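PDB 5XDC: thermophilic dibenzothiophene desulfurization enzyme C from Paenibacillus sp. A11-2, which probably catalyses the FMNH2- and oxygen-dependent oxidation of dibenzothiophene, first to its 5-oxide and then to its 5,5-dioxide. Local coordinates for residues 98-103 and 169-174. Residues are numbered along the deposited sequence; the frame is centred on the assembly and turned at random.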
# COMPACT_ATOMS: atom_id res chain seq x y z
N PHE B 98 1.22 -31.57 -19.87
CA PHE B 98 1.81 -32.86 -19.53
C PHE B 98 1.26 -33.39 -18.22
O PHE B 98 0.94 -34.58 -18.11
CB PHE B 98 3.32 -32.72 -19.45
CG PHE B 98 3.98 -33.99 -19.04
CD1 PHE B 98 4.30 -34.94 -19.99
CD2 PHE B 98 4.22 -34.28 -17.71
CE1 PHE B 98 4.87 -36.14 -19.63
CE2 PHE B 98 4.80 -35.50 -17.35
CZ PHE B 98 5.12 -36.41 -18.31
N ALA B 99 1.14 -32.54 -17.21
CA ALA B 99 0.60 -32.98 -15.93
C ALA B 99 -0.80 -33.56 -16.09
O ALA B 99 -1.12 -34.58 -15.49
CB ALA B 99 0.59 -31.83 -14.93
N TYR B 100 -1.65 -32.90 -16.88
CA TYR B 100 -2.99 -33.43 -17.10
C TYR B 100 -2.92 -34.82 -17.72
O TYR B 100 -3.61 -35.74 -17.28
CB TYR B 100 -3.81 -32.48 -17.98
CG TYR B 100 -5.27 -32.82 -17.95
CD1 TYR B 100 -5.79 -33.85 -18.74
CD2 TYR B 100 -6.14 -32.16 -17.09
CE1 TYR B 100 -7.13 -34.18 -18.68
CE2 TYR B 100 -7.47 -32.48 -17.02
CZ TYR B 100 -7.97 -33.50 -17.81
OH TYR B 100 -9.30 -33.82 -17.74
N VAL B 101 -2.10 -34.97 -18.74
CA VAL B 101 -1.95 -36.28 -19.38
C VAL B 101 -1.48 -37.31 -18.37
O VAL B 101 -2.03 -38.42 -18.29
CB VAL B 101 -0.99 -36.18 -20.58
CG1 VAL B 101 -0.66 -37.59 -21.11
CG2 VAL B 101 -1.58 -35.32 -21.69
N ASP B 102 -0.45 -36.97 -17.59
CA ASP B 102 0.10 -37.93 -16.65
C ASP B 102 -0.91 -38.34 -15.59
O ASP B 102 -0.90 -39.49 -15.13
CB ASP B 102 1.35 -37.37 -15.98
CG ASP B 102 2.19 -38.46 -15.36
OD1 ASP B 102 2.87 -39.17 -16.12
OD2 ASP B 102 2.17 -38.60 -14.12
N LEU B 103 -1.79 -37.43 -15.18
CA LEU B 103 -2.73 -37.70 -14.11
C LEU B 103 -3.95 -38.48 -14.56
O LEU B 103 -4.63 -39.07 -13.71
CB LEU B 103 -3.19 -36.39 -13.47
CG LEU B 103 -2.13 -35.64 -12.67
CD1 LEU B 103 -2.60 -34.20 -12.40
CD2 LEU B 103 -1.84 -36.38 -11.35
N LEU B 169 -3.91 -30.74 -26.16
CA LEU B 169 -4.80 -31.21 -25.11
C LEU B 169 -6.15 -30.52 -25.29
O LEU B 169 -6.26 -29.30 -25.12
CB LEU B 169 -4.19 -30.90 -23.74
CG LEU B 169 -5.01 -31.29 -22.52
CD1 LEU B 169 -5.23 -32.82 -22.47
CD2 LEU B 169 -4.34 -30.78 -21.23
N VAL B 170 -7.18 -31.29 -25.64
CA VAL B 170 -8.47 -30.74 -26.06
C VAL B 170 -9.52 -31.13 -25.03
O VAL B 170 -9.49 -32.23 -24.47
CB VAL B 170 -8.85 -31.24 -27.47
CG1 VAL B 170 -10.21 -30.75 -27.87
CG2 VAL B 170 -7.83 -30.79 -28.50
N PHE B 171 -10.45 -30.20 -24.78
CA PHE B 171 -11.58 -30.42 -23.88
C PHE B 171 -12.88 -30.12 -24.60
O PHE B 171 -12.97 -29.14 -25.35
CB PHE B 171 -11.47 -29.53 -22.65
CG PHE B 171 -10.32 -29.87 -21.75
CD1 PHE B 171 -9.05 -29.39 -22.01
CD2 PHE B 171 -10.51 -30.66 -20.64
CE1 PHE B 171 -7.99 -29.71 -21.19
CE2 PHE B 171 -9.43 -30.98 -19.82
CZ PHE B 171 -8.19 -30.50 -20.09
N ALA B 172 -13.90 -30.94 -24.34
CA ALA B 172 -15.21 -30.75 -24.94
C ALA B 172 -16.26 -31.31 -23.99
O ALA B 172 -15.96 -32.06 -23.06
CB ALA B 172 -15.31 -31.43 -26.31
N VAL B 173 -17.52 -30.93 -24.23
CA VAL B 173 -18.65 -31.40 -23.43
C VAL B 173 -19.51 -32.32 -24.29
O VAL B 173 -19.83 -31.98 -25.43
CB VAL B 173 -19.50 -30.25 -22.87
CG1 VAL B 173 -18.75 -29.56 -21.77
CG2 VAL B 173 -19.87 -29.27 -23.98
N THR B 174 -19.90 -33.45 -23.72
CA THR B 174 -20.69 -34.40 -24.48
C THR B 174 -22.04 -33.81 -24.86
O THR B 174 -22.65 -33.06 -24.09
CB THR B 174 -20.90 -35.70 -23.69
OG1 THR B 174 -21.58 -35.43 -22.46
CG2 THR B 174 -19.58 -36.41 -23.43
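In the acyl-CoA dehydrogenase fold, an N-terminal helical domain packs against a middle beta domain, and Tyr100 meets Leu169 and Phe171 across that junction. Tyr100 lies on helix 85-104, and its partners lie on strand 167-174. The two aromatic rings form a T-shaped (edge-to-face) pair. Phe171 turns its CE2-CZ edge to one face of Tyr100, with the planes at 80° and the ring centroids 5.0 Å apart. Its CZ sits over the rim of the tyrosine ring, 3.7 Å above the plane. The same edge reaches the phenol end, where Phe171 CE2 is 3.5 Å from Tyr100 CZ. With CG anti to the backbone nitrogen (chi1 -166°), Tyr100 points its ring from the helix to the strand, and Phe171 comes from the opposite direction. Leu169 meets the root of the tyrosine, crossing it at about a right angle. Its CD2 lies 3.7 Å from Tyr100 CB. Its CD1 approaches the ring obliquely, 3.9 Å from Tyr100 CD1. The strand runs through the sheet of the middle domain, where Ala186 of neighbouring strand 184-190 touches both Tyr100 and Phe171. Trp247 also meets Tyr100 edge-to-face. With an alanine in place of Tyr100, the edge of Phe171 would probably lose its aromatic partner and a gap would be likely to open beside Leu169. Val101 adds a looser apolar contact, with CG2 4.5 Å from Leu169 CD1. The axes of 98-103 and 169-174 come within 10.2 Å, a distance bridged here by side chains. Leu169 and Phe171 also pack close to Asn126 and Ser129, respectively, two residues of the FMN site, which holds no flavin in this chain.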